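Local coordinates for periplasmic binding protein (PDB 5L9G) that binds the opine mannopine in the periplasm and probably delivers it to an ABC transporter for uptake, at residues Gly161-Ala166 with Glu336-Val341; Ala166-Gly171 with Asp175-Phe180; Arg153-Gln158 with Ala192-Leu197; Gln213-Lys216 with Met222-Thr225. All coordinates share one frame; numbering follows the deposited sequence.

Interaction 1: Gly161-Ala166 with Glu336-Val341; sequences GMIEAA and EAYDNV
Tyr-338 lays its phenol end against the side chain of Met-162. Met-162 CG lies 3.4 Å from Tyr-338 OH, and Met-162 CB lies 3.7 Å from Tyr-338 CZ. The approach to the ring is oblique. Met-162 has CG beside its backbone N (chi1 -49°). Its CB and CG meet the tyrosine, and the bends at chi2 and chi3 turn the thioether end away. Tyr-338 CG points anti to its own backbone N, which sends the ring across to the other helix. Ile-163 adds a looser contact at the root of that ring, with CD1 4.3 Å from Tyr-338 CB. The phenol oxygen is hydrogen-bonded to Trp-156 O, which fixes the outer end of the ring. Further out, Gly-161 sits at the N-cap of helix 162-169, with a positive phi of 95°. Its N donates to Glu-164 OE2 at 2.9 Å, a bent bond that meets the carboxylate from above its plane. Glu-164 OE1 is held by Tyr-178 OH and Trp-327 NE1. Ile-163 and Ala-337 both rest on Ile-191 of helix 184-197. The contact is helix-helix packing in an alpha/beta lobe of a periplasmic binding protein, one shell behind Trp-156 of the mannopine pocket.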
loop_
_atom_site.group_PDB
_atom_site.type_symbol
_atom_site.label_atom_id
_atom_site.label_comp_id
_atom_site.label_asym_id
_atom_site.label_seq_id
_atom_site.Cartn_x
_atom_site.Cartn_y
_atom_site.Cartn_z
ATOM N N GLY A 161 5.327 6.413 -2.578
ATOM C CA GLY A 161 5.947 5.529 -3.567
ATOM C C GLY A 161 6.219 6.236 -4.882
ATOM O O GLY A 161 7.142 5.857 -5.603
ATOM N N MET A 162 5.446 7.298 -5.192
ATOM C CA MET A 162 5.582 8.074 -6.440
ATOM C C MET A 162 6.735 9.081 -6.384
ATOM O O MET A 162 7.489 9.195 -7.357
ATOM C CB MET A 162 4.250 8.758 -6.818
ATOM C CG MET A 162 3.035 7.806 -6.790
ATOM S SD MET A 162 3.176 6.461 -8.018
ATOM C CE MET A 162 3.125 5.045 -6.972
ATOM N N ILE A 163 6.882 9.807 -5.256
ATOM C CA ILE A 163 7.986 10.765 -5.060
ATOM C C ILE A 163 9.318 9.994 -5.072
ATOM O O ILE A 163 10.268 10.402 -5.737
ATOM C CB ILE A 163 7.827 11.582 -3.737
ATOM C CG1 ILE A 163 6.440 12.301 -3.637
ATOM C CG2 ILE A 163 9.004 12.551 -3.511
ATOM C CD1 ILE A 163 6.111 13.396 -4.695
ATOM N N GLU A 164 9.359 8.874 -4.334
ATOM C CA GLU A 164 10.543 8.014 -4.229
ATOM C C GLU A 164 10.911 7.418 -5.579
ATOM O O GLU A 164 12.112 7.284 -5.861
ATOM C CB GLU A 164 10.326 6.905 -3.195
ATOM C CG GLU A 164 10.069 7.388 -1.774
ATOM C CD GLU A 164 8.593 7.480 -1.403
ATOM O OE1 GLU A 164 8.254 7.192 -0.234
ATOM O OE2 GLU A 164 7.778 7.861 -2.270
ATOM N N ALA A 165 9.886 7.075 -6.424
ATOM C CA ALA A 165 10.095 6.518 -7.775
ATOM C C ALA A 165 10.917 7.510 -8.605
ATOM O O ALA A 165 11.868 7.109 -9.258
ATOM C CB ALA A 165 8.753 6.237 -8.456
ATOM N N ALA A 166 10.580 8.807 -8.521
ATOM C CA ALA A 166 11.286 9.874 -9.224
ATOM C C ALA A 166 12.732 9.998 -8.728
ATOM O O ALA A 166 13.636 10.121 -9.561
ATOM C CB ALA A 166 10.549 11.187 -9.066
ATOM N N GLU A 336 0.489 18.449 -1.853
ATOM C CA GLU A 336 0.304 19.659 -2.650
ATOM C C GLU A 336 1.147 19.665 -3.935
ATOM O O GLU A 336 0.604 19.940 -5.002
ATOM C CB GLU A 336 0.535 20.935 -1.795
ATOM C CG GLU A 336 0.505 22.237 -2.585
ATOM C CD GLU A 336 0.416 23.498 -1.753
ATOM O OE1 GLU A 336 1.465 24.144 -1.527
ATOM O OE2 GLU A 336 -0.713 23.857 -1.349
ATOM N N ALA A 337 2.467 19.389 -3.838
ATOM C CA ALA A 337 3.342 19.385 -5.007
ATOM C C ALA A 337 2.928 18.319 -6.044
ATOM O O ALA A 337 2.928 18.595 -7.247
ATOM C CB ALA A 337 4.785 19.185 -4.578
ATOM N N TYR A 338 2.541 17.116 -5.573
ATOM C CA TYR A 338 2.124 16.033 -6.470
ATOM C C TYR A 338 0.755 16.342 -7.109
ATOM O O TYR A 338 0.586 16.096 -8.301
ATOM C CB TYR A 338 2.161 14.688 -5.751
ATOM C CG TYR A 338 2.038 13.478 -6.655
ATOM C CD1 TYR A 338 2.932 13.272 -7.706
ATOM C CD2 TYR A 338 1.081 12.498 -6.412
ATOM C CE1 TYR A 338 2.845 12.143 -8.522
ATOM C CE2 TYR A 338 0.989 11.360 -7.214
ATOM C CZ TYR A 338 1.882 11.181 -8.260
ATOM O OH TYR A 338 1.809 10.043 -9.028
ATOM N N ASP A 339 -0.162 17.002 -6.363
ATOM C CA ASP A 339 -1.448 17.482 -6.897
ATOM C C ASP A 339 -1.156 18.374 -8.118
ATOM O O ASP A 339 -1.808 18.231 -9.140
ATOM C CB ASP A 339 -2.229 18.323 -5.845
ATOM C CG ASP A 339 -3.049 17.572 -4.805
ATOM O OD1 ASP A 339 -3.180 16.324 -4.927
ATOM O OD2 ASP A 339 -3.556 18.230 -3.862
ATOM N N ASN A 340 -0.152 19.268 -8.014
ATOM C CA ASN A 340 0.225 20.179 -9.093
ATOM C C ASN A 340 0.805 19.470 -10.308
ATOM O O ASN A 340 0.488 19.853 -11.432
ATOM C CB ASN A 340 1.137 21.281 -8.593
ATOM C CG ASN A 340 0.333 22.375 -7.955
ATOM O OD1 ASN A 340 0.006 22.328 -6.763
ATOM N ND2 ASN A 340 -0.134 23.301 -8.773
ATOM N N VAL A 341 1.614 18.418 -10.095
ATOM C CA VAL A 341 2.157 17.601 -11.185
ATOM C C VAL A 341 0.997 16.999 -12.017
ATOM O O VAL A 341 1.029 17.066 -13.245
ATOM C CB VAL A 341 3.127 16.502 -10.648
ATOM C CG1 VAL A 341 3.416 15.438 -11.704
ATOM C CG2 VAL A 341 4.431 17.126 -10.150
#

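Interaction 2: Ala166-Gly171 with Asp175-Phe180; sequences AALALG and DKVYEF
Phe-180, whose ring meets Ala-167 and Leu-170, is anchored through its backbone: Lys-176 O accepts Phe-180 N at 2.9 Å and, weakly, Glu-179 N at 3.1 Å. This carbonyl belongs to the N-cap residue of the short helix 177-180. Across the contact everything is apolar. Phe-180 CG stands anti to the backbone N (chi1 178°), which extends the ring toward helix 162-169. Ala-167 CB touches Phe-180 CD2 at 3.7 Å. Leu-170 CD1 comes to Phe-180 CZ at 3.8 Å, its side chain running at about a right angle to that of the phenylalanine. Both methyl groups approach the ring obliquely. A second patch joins Leu-168 and Val-177. Leu-168 CD2 packs against Val-177 CG2 at 3.6 Å, and Leu-168 CG follows just behind. Helix 162-169 finishes in a Schellman motif at Gly-171, where phi is 101° and Gly-171 N bonds to Leu-168 O at 3.0 Å. On the outer side, Lys-176 NZ has long salt bridges to Asp-175 OD2 and Glu-179 OE2. The chain thus turns from helix 162-169 into the one-turn helix 177-180, which packs back on it. Leu-170 also packs on Ala-189 and Lys-193 of helix 184-197. Leu-168 and Val-177 share Tyr-320 of strand 320-321, and Leu-168 reaches Asp-246 of strand 240-256.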
loop_
_atom_site.group_PDB
_atom_site.type_symbol
_atom_site.label_atom_id
_atom_site.label_comp_id
_atom_site.label_asym_id
_atom_site.label_seq_id
_atom_site.Cartn_x
_atom_site.Cartn_y
_atom_site.Cartn_z
ATOM N N ALA A 166 10.580 8.807 -8.521
ATOM C CA ALA A 166 11.286 9.874 -9.224
ATOM C C ALA A 166 12.732 9.998 -8.728
ATOM O O ALA A 166 13.636 10.121 -9.561
ATOM C CB ALA A 166 10.549 11.187 -9.066
ATOM N N ALA A 167 12.956 9.908 -7.389
ATOM C CA ALA A 167 14.306 9.952 -6.795
ATOM C C ALA A 167 15.147 8.796 -7.370
ATOM O O ALA A 167 16.253 9.040 -7.840
ATOM C CB ALA A 167 14.229 9.847 -5.280
ATOM N N LEU A 168 14.560 7.569 -7.440
ATOM C CA LEU A 168 15.217 6.394 -8.029
ATOM C C LEU A 168 15.532 6.600 -9.514
ATOM O O LEU A 168 16.643 6.294 -9.930
ATOM C CB LEU A 168 14.361 5.123 -7.832
ATOM C CG LEU A 168 14.315 4.582 -6.415
ATOM C CD1 LEU A 168 13.193 3.591 -6.266
ATOM C CD2 LEU A 168 15.677 3.973 -6.006
ATOM N N ALA A 169 14.578 7.146 -10.300
ATOM C CA ALA A 169 14.773 7.438 -11.733
ATOM C C ALA A 169 15.952 8.374 -11.981
ATOM O O ALA A 169 16.609 8.251 -13.012
ATOM C CB ALA A 169 13.525 8.056 -12.317
ATOM N N LEU A 170 16.194 9.322 -11.042
ATOM C CA LEU A 170 17.284 10.301 -11.091
ATOM C C LEU A 170 18.671 9.667 -10.835
ATOM O O LEU A 170 19.684 10.346 -10.968
ATOM C CB LEU A 170 17.004 11.443 -10.089
ATOM C CG LEU A 170 15.884 12.437 -10.468
ATOM C CD1 LEU A 170 15.517 13.305 -9.282
ATOM C CD2 LEU A 170 16.312 13.338 -11.645
ATOM N N GLY A 171 18.691 8.381 -10.484
ATOM C CA GLY A 171 19.918 7.626 -10.248
ATOM C C GLY A 171 20.282 7.437 -8.792
ATOM O O GLY A 171 21.367 6.934 -8.494
ATOM N N ASP A 175 19.347 2.460 -1.285
ATOM C CA ASP A 175 19.634 2.673 0.133
ATOM C C ASP A 175 19.792 4.166 0.514
ATOM O O ASP A 175 20.018 4.479 1.690
ATOM C CB ASP A 175 20.866 1.837 0.551
ATOM C CG ASP A 175 22.191 2.201 -0.118
ATOM O OD1 ASP A 175 22.165 2.801 -1.227
ATOM O OD2 ASP A 175 23.248 1.854 0.443
ATOM N N LYS A 176 19.709 5.077 -0.480
ATOM C CA LYS A 176 19.872 6.528 -0.285
ATOM C C LYS A 176 18.608 7.345 -0.671
ATOM O O LYS A 176 18.654 8.576 -0.665
ATOM C CB LYS A 176 21.108 7.064 -1.036
ATOM C CG LYS A 176 22.423 6.372 -0.685
ATOM C CD LYS A 176 23.247 7.164 0.306
ATOM C CE LYS A 176 24.594 6.526 0.566
ATOM N NZ LYS A 176 24.493 5.344 1.469
ATOM N N VAL A 177 17.499 6.678 -1.016
ATOM C CA VAL A 177 16.266 7.372 -1.411
ATOM C C VAL A 177 15.904 8.521 -0.460
ATOM O O VAL A 177 15.662 9.651 -0.901
ATOM C CB VAL A 177 15.063 6.385 -1.580
ATOM C CG1 VAL A 177 13.735 7.130 -1.705
ATOM C CG2 VAL A 177 15.265 5.473 -2.778
ATOM N N TYR A 178 15.861 8.223 0.842
ATOM C CA TYR A 178 15.399 9.193 1.824
ATOM C C TYR A 178 16.471 10.161 2.272
ATOM O O TYR A 178 16.127 11.233 2.767
ATOM C CB TYR A 178 14.706 8.494 2.982
ATOM C CG TYR A 178 13.438 7.801 2.531
ATOM C CD1 TYR A 178 12.301 8.532 2.197
ATOM C CD2 TYR A 178 13.396 6.419 2.362
ATOM C CE1 TYR A 178 11.122 7.896 1.783
ATOM C CE2 TYR A 178 12.217 5.772 1.983
ATOM C CZ TYR A 178 11.085 6.517 1.690
ATOM O OH TYR A 178 9.923 5.886 1.305
ATOM N N GLU A 179 17.755 9.840 2.023
ATOM C CA GLU A 179 18.850 10.768 2.273
ATOM C C GLU A 179 18.750 11.852 1.187
ATOM O O GLU A 179 18.878 13.033 1.486
ATOM C CB GLU A 179 20.197 10.038 2.184
ATOM C CG GLU A 179 20.520 9.205 3.412
ATOM C CD GLU A 179 21.890 8.553 3.381
ATOM O OE1 GLU A 179 22.873 9.237 3.012
ATOM O OE2 GLU A 179 21.978 7.350 3.719
ATOM N N PHE A 180 18.454 11.441 -0.064
ATOM C CA PHE A 180 18.274 12.338 -1.207
ATOM C C PHE A 180 17.075 13.258 -0.977
ATOM O O PHE A 180 17.180 14.460 -1.219
ATOM C CB PHE A 180 18.090 11.545 -2.515
ATOM C CG PHE A 180 17.855 12.394 -3.746
ATOM C CD1 PHE A 180 18.903 13.073 -4.352
ATOM C CD2 PHE A 180 16.581 12.532 -4.282
ATOM C CE1 PHE A 180 18.685 13.861 -5.484
ATOM C CE2 PHE A 180 16.364 13.326 -5.412
ATOM C CZ PHE A 180 17.418 13.985 -6.005
#

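Interaction 3: Arg153-Gln158 with Ala192-Leu197; sequences RALWNQ and AKLTEL
Leu-155 and Leu-197 meet where helix 184-197 packs on strand 153-156. The helix belongs to the connection between parallel neighbouring strands 153-156 and 201-205, so this is the packing of a beta-alpha-beta crossover. Strand 153-156 and helix segment 192-197 run at 139° to each other, with axes 11.7 Å apart at their closest. The packed part is a small group of branched side chains. Leu-155 divides its methyl groups between two partners. Its CD2 lies 3.9 Å from Leu-194 CD2, and its CD1 lies 4.2 Å from Leu-197 CD2. Leu-194 reaches in from the flank of the helix, whereas Leu-197, with CG anti to its backbone N (chi1 -175°), extends toward the strand. Leu-155 and Leu-194 also touch Tyr-338 of helix 324-343, and Phe-144 of helix 140-144 lies against both Leu-194 and Leu-197.

The loose side begins at the flank of the helix, where Lys-193 NZ and Glu-196 OE2 form a salt bridge at 3.3 Å, without a partner on the strand. Ala-192, Thr-195 and Glu-196 are exposed. At the C-terminal end of the strand Trp-156 touches mannopine and stacks on Trp-205, so the residue next to Leu-155 belongs to the mannopine pocket. Arg-153 is the one charged group in the packed part. Its guanidinium is buried and held by backbone carbonyls, NH2 by Phe-149 O and Gly-151 O. Its NE bonds to Phe-143 O, while Leu-197 CD1 lies obliquely 3.7 Å from Arg-153 NE.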
loop_
_atom_site.group_PDB
_atom_site.type_symbol
_atom_site.label_atom_id
_atom_site.label_comp_id
_atom_site.label_asym_id
_atom_site.label_seq_id
_atom_site.Cartn_x
_atom_site.Cartn_y
_atom_site.Cartn_z
ATOM N N ARG A 153 2.069 5.669 -19.571
ATOM C CA ARG A 153 2.359 5.382 -18.168
ATOM C C ARG A 153 1.118 5.610 -17.294
ATOM O O ARG A 153 0.300 6.479 -17.594
ATOM C CB ARG A 153 3.452 6.333 -17.654
ATOM C CG ARG A 153 4.895 5.829 -17.897
ATOM C CD ARG A 153 5.495 6.364 -19.154
ATOM N NE ARG A 153 6.900 5.966 -19.283
ATOM C CZ ARG A 153 7.448 5.583 -20.429
ATOM N NH1 ARG A 153 8.715 5.193 -20.464
ATOM N NH2 ARG A 153 6.726 5.558 -21.546
ATOM N N ALA A 154 1.009 4.858 -16.183
ATOM C CA ALA A 154 -0.021 5.102 -15.190
ATOM C C ALA A 154 0.635 5.130 -13.819
ATOM O O ALA A 154 1.461 4.273 -13.498
ATOM C CB ALA A 154 -1.113 4.057 -15.249
ATOM N N LEU A 155 0.311 6.159 -13.031
ATOM C CA LEU A 155 0.864 6.340 -11.693
ATOM C C LEU A 155 -0.303 6.595 -10.758
ATOM O O LEU A 155 -1.385 6.947 -11.213
ATOM C CB LEU A 155 1.806 7.561 -11.646
ATOM C CG LEU A 155 3.239 7.402 -12.164
ATOM C CD1 LEU A 155 3.263 7.321 -13.648
ATOM C CD2 LEU A 155 4.085 8.645 -11.781
ATOM N N TRP A 156 -0.085 6.415 -9.452
ATOM C CA TRP A 156 -1.115 6.622 -8.435
ATOM C C TRP A 156 -1.460 8.120 -8.333
ATOM O O TRP A 156 -0.605 8.973 -8.600
ATOM C CB TRP A 156 -0.567 6.146 -7.079
ATOM C CG TRP A 156 -1.591 5.938 -5.988
ATOM C CD1 TRP A 156 -2.948 5.798 -6.128
ATOM C CD2 TRP A 156 -1.314 5.804 -4.591
ATOM N NE1 TRP A 156 -3.534 5.611 -4.895
ATOM C CE2 TRP A 156 -2.548 5.577 -3.937
ATOM C CE3 TRP A 156 -0.132 5.823 -3.825
ATOM C CZ2 TRP A 156 -2.636 5.388 -2.552
ATOM C CZ3 TRP A 156 -0.217 5.639 -2.453
ATOM C CH2 TRP A 156 -1.461 5.452 -1.824
ATOM N N ASN A 157 -2.696 8.453 -7.918
ATOM C CA ASN A 157 -3.047 9.862 -7.738
ATOM C C ASN A 157 -2.671 10.348 -6.317
ATOM O O ASN A 157 -3.032 11.465 -5.930
ATOM C CB ASN A 157 -4.539 10.137 -8.061
ATOM C CG ASN A 157 -5.467 9.608 -7.014
ATOM O OD1 ASN A 157 -5.143 8.642 -6.315
ATOM N ND2 ASN A 157 -6.615 10.265 -6.844
ATOM N N GLN A 158 -2.028 9.472 -5.520
ATOM C CA GLN A 158 -1.518 9.816 -4.180
ATOM C C GLN A 158 0.011 9.632 -4.210
ATOM O O GLN A 158 0.498 8.849 -5.040
ATOM C CB GLN A 158 -2.205 9.022 -3.076
ATOM C CG GLN A 158 -3.685 9.367 -2.951
ATOM C CD GLN A 158 -4.319 8.637 -1.813
ATOM O OE1 GLN A 158 -5.198 7.777 -1.987
ATOM N NE2 GLN A 158 -3.876 8.960 -0.623
ATOM N N ALA A 192 10.402 17.784 -10.180
ATOM C CA ALA A 192 10.775 18.189 -11.541
ATOM C C ALA A 192 10.798 16.967 -12.480
ATOM O O ALA A 192 10.354 17.060 -13.627
ATOM C CB ALA A 192 12.128 18.882 -11.537
ATOM N N LYS A 193 11.293 15.824 -11.977
ATOM C CA LYS A 193 11.355 14.559 -12.720
ATOM C C LYS A 193 9.945 14.036 -13.020
ATOM O O LYS A 193 9.694 13.573 -14.133
ATOM C CB LYS A 193 12.200 13.517 -11.953
ATOM C CG LYS A 193 12.502 12.235 -12.722
ATOM C CD LYS A 193 13.366 12.483 -13.950
ATOM C CE LYS A 193 13.747 11.213 -14.667
ATOM N NZ LYS A 193 14.622 11.497 -15.840
ATOM N N LEU A 194 9.032 14.122 -12.037
ATOM C CA LEU A 194 7.640 13.699 -12.209
ATOM C C LEU A 194 6.933 14.613 -13.220
ATOM O O LEU A 194 6.144 14.130 -14.038
ATOM C CB LEU A 194 6.889 13.690 -10.868
ATOM C CG LEU A 194 7.193 12.547 -9.885
ATOM C CD1 LEU A 194 6.729 12.900 -8.472
ATOM C CD2 LEU A 194 6.571 11.228 -10.336
ATOM N N THR A 195 7.238 15.930 -13.176
ATOM C CA THR A 195 6.707 16.933 -14.102
ATOM C C THR A 195 7.126 16.596 -15.535
ATOM O O THR A 195 6.302 16.659 -16.441
ATOM C CB THR A 195 7.123 18.350 -13.645
ATOM O OG1 THR A 195 6.617 18.573 -12.328
ATOM C CG2 THR A 195 6.624 19.451 -14.577
ATOM N N GLU A 196 8.394 16.207 -15.724
ATOM C CA GLU A 196 8.970 15.812 -17.013
ATOM C C GLU A 196 8.216 14.582 -17.584
ATOM O O GLU A 196 7.958 14.520 -18.790
ATOM C CB GLU A 196 10.456 15.479 -16.811
ATOM C CG GLU A 196 11.255 15.202 -18.071
ATOM C CD GLU A 196 12.632 14.647 -17.754
ATOM O OE1 GLU A 196 13.520 15.447 -17.378
ATOM O OE2 GLU A 196 12.804 13.407 -17.813
ATOM N N LEU A 197 7.883 13.613 -16.715
ATOM C CA LEU A 197 7.190 12.390 -17.132
ATOM C C LEU A 197 5.697 12.612 -17.383
ATOM O O LEU A 197 5.135 11.961 -18.268
ATOM C CB LEU A 197 7.386 11.274 -16.089
ATOM C CG LEU A 197 6.804 9.876 -16.451
ATOM C CD1 LEU A 197 7.591 9.207 -17.597
ATOM C CD2 LEU A 197 6.739 8.969 -15.237
#

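Interaction 4: Gln213-Lys216 with Met222-Thr225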
loop_
_atom_site.group_PDB
_atom_site.type_symbol
_atom_site.label_atom_id
_atom_site.label_comp_id
_atom_site.label_asym_id
_atom_site.label_seq_id
_atom_site.Cartn_x
_atom_site.Cartn_y
_atom_site.Cartn_z
ATOM N N GLN A 213 -7.820 -3.259 -13.491
ATOM C CA GLN A 213 -8.654 -3.210 -14.694
ATOM C C GLN A 213 -7.881 -2.624 -15.884
ATOM O O GLN A 213 -7.972 -3.157 -16.995
ATOM C CB GLN A 213 -9.974 -2.430 -14.435
ATOM C CG GLN A 213 -11.049 -2.659 -15.501
ATOM C CD GLN A 213 -11.377 -4.126 -15.644
ATOM O OE1 GLN A 213 -11.779 -4.793 -14.691
ATOM N NE2 GLN A 213 -11.228 -4.661 -16.831
ATOM N N LEU A 214 -7.098 -1.553 -15.644
ATOM C CA LEU A 214 -6.248 -0.946 -16.693
ATOM C C LEU A 214 -5.310 -2.020 -17.278
ATOM O O LEU A 214 -5.152 -2.097 -18.488
ATOM C CB LEU A 214 -5.386 0.170 -16.102
ATOM C CG LEU A 214 -6.138 1.461 -15.757
ATOM C CD1 LEU A 214 -5.205 2.390 -14.951
ATOM C CD2 LEU A 214 -6.643 2.177 -17.027
ATOM N N ILE A 215 -4.748 -2.861 -16.401
ATOM C CA ILE A 215 -3.833 -3.959 -16.748
ATOM C C ILE A 215 -4.581 -5.038 -17.555
ATOM O O ILE A 215 -4.159 -5.404 -18.647
ATOM C CB ILE A 215 -3.154 -4.529 -15.464
ATOM C CG1 ILE A 215 -2.230 -3.460 -14.835
ATOM C CG2 ILE A 215 -2.369 -5.826 -15.797
ATOM C CD1 ILE A 215 -1.711 -3.775 -13.435
ATOM N N LYS A 216 -5.730 -5.487 -17.044
ATOM C CA LYS A 216 -6.539 -6.492 -17.748
ATOM C C LYS A 216 -6.967 -6.020 -19.142
ATOM O O LYS A 216 -6.937 -6.802 -20.083
ATOM C CB LYS A 216 -7.764 -6.870 -16.910
ATOM C CG LYS A 216 -7.438 -7.743 -15.685
ATOM C CD LYS A 216 -8.702 -8.055 -14.881
ATOM C CE LYS A 216 -9.118 -6.910 -13.983
ATOM N NZ LYS A 216 -10.007 -7.351 -12.872
ATOM N N MET A 222 2.716 0.683 -19.224
ATOM C CA MET A 222 3.462 0.390 -17.997
ATOM C C MET A 222 2.781 1.128 -16.866
ATOM O O MET A 222 2.109 2.131 -17.107
ATOM C CB MET A 222 4.954 0.739 -18.106
ATOM C CG MET A 222 5.204 2.213 -18.432
ATOM S SD MET A 222 6.986 2.522 -18.537
ATOM C CE MET A 222 7.370 1.941 -20.227
ATOM N N ILE A 223 2.946 0.625 -15.636
ATOM C CA ILE A 223 2.236 1.180 -14.474
ATOM C C ILE A 223 3.031 0.908 -13.219
ATOM O O ILE A 223 3.660 -0.148 -13.091
ATOM C CB ILE A 223 0.786 0.553 -14.378
ATOM C CG1 ILE A 223 -0.035 1.084 -13.187
ATOM C CG2 ILE A 223 0.804 -1.014 -14.352
ATOM C CD1 ILE A 223 -1.525 0.669 -13.241
ATOM N N ILE A 224 2.989 1.863 -12.291
ATOM C CA ILE A 224 3.507 1.641 -10.952
ATOM C C ILE A 224 2.269 1.431 -10.089
ATOM O O ILE A 224 1.448 2.347 -9.931
ATOM C CB ILE A 224 4.406 2.766 -10.391
ATOM C CG1 ILE A 224 5.651 2.989 -11.283
ATOM C CG2 ILE A 224 4.819 2.395 -8.942
ATOM C CD1 ILE A 224 6.364 4.333 -11.037
ATOM N N THR A 225 2.120 0.217 -9.555
ATOM C CA THR A 225 0.988 -0.095 -8.666
ATOM C C THR A 225 1.400 -1.239 -7.706
ATOM O O THR A 225 2.563 -1.652 -7.669
ATOM C CB THR A 225 -0.344 -0.321 -9.459
ATOM O OG1 THR A 225 -1.459 -0.363 -8.552
ATOM C CG2 THR A 225 -0.311 -1.590 -10.325
#
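Ile-215 brings its CD1 methyl against the CG2 methyls of both Ile-223 and Thr-225, and the touch on Ile-223 is the closest of the contact. Ile-215 CD1 is 3.8 Å from Ile-223 CG2, with Ile-215 CG1 close behind at 3.9 Å from the same Ile-223 CG2. The two isoleucines cross at about a right angle. Ile-215 leaves its helix beside the contact, not straight at the strand. Its CG1 branch is anti to the carbonyl carbon (chi1 -66°) and fully extended at chi2 (169°), which carries CD1 across to the strand. Ile-223 is built differently. Its CG1 is anti to the backbone N, and its CG2 takes the tight place between backbone N and carbonyl carbon. That puts CG2 against Ile-215 and lets CG1 carry CD1 toward Leu-214. There Leu-214 CD1 and Ile-223 CD1 stand 4.4 Å apart, a loose contact.

Thr-225 turns its CG2 methyl, between backbone N and carbonyl carbon, to Ile-215, with OG1 anti to the N. Ile-215 CD1 and Thr-225 CG2 approach tip to tip at 4.1 Å. Across this interface the chemistry is wholly aliphatic, and all four touching residues are buried.

Strands 201-205 and 222-226 flank strand 153-156, both parallel to it, and helix 208-216 connects them as a beta-alpha-beta crossover. Leu-214 also rests on Val-203 and Trp-205 of strand 201-205. Ile-215 continues onto Val-230 and Ala-233 of helix 227-235. On its other edge, strand 222-226 pairs antiparallel with strand 115-128.

All four contacts are mainly apolar, and interactions 1, 3 and 4 are made by buried residues. Interaction 2 is nearer the surface: exposed Leu-170 takes part, and charged groups line its outer side. Interactions 1 and 2 share helix 162-169 and meet in Ala-166. Interactions 1 and 3 lie with centres 6 Å apart; their segments alternate along the chain and adjoin in space. Interactions 3 and 4 each set a helix on neighbouring strands of one sheet, joined by backbone bonds of Ala-154 to Met-222 and Ile-224. Interaction 3 brings in a buried arginine and interaction 1 an aromatic ring, whereas interaction 4 relies on methyl groups.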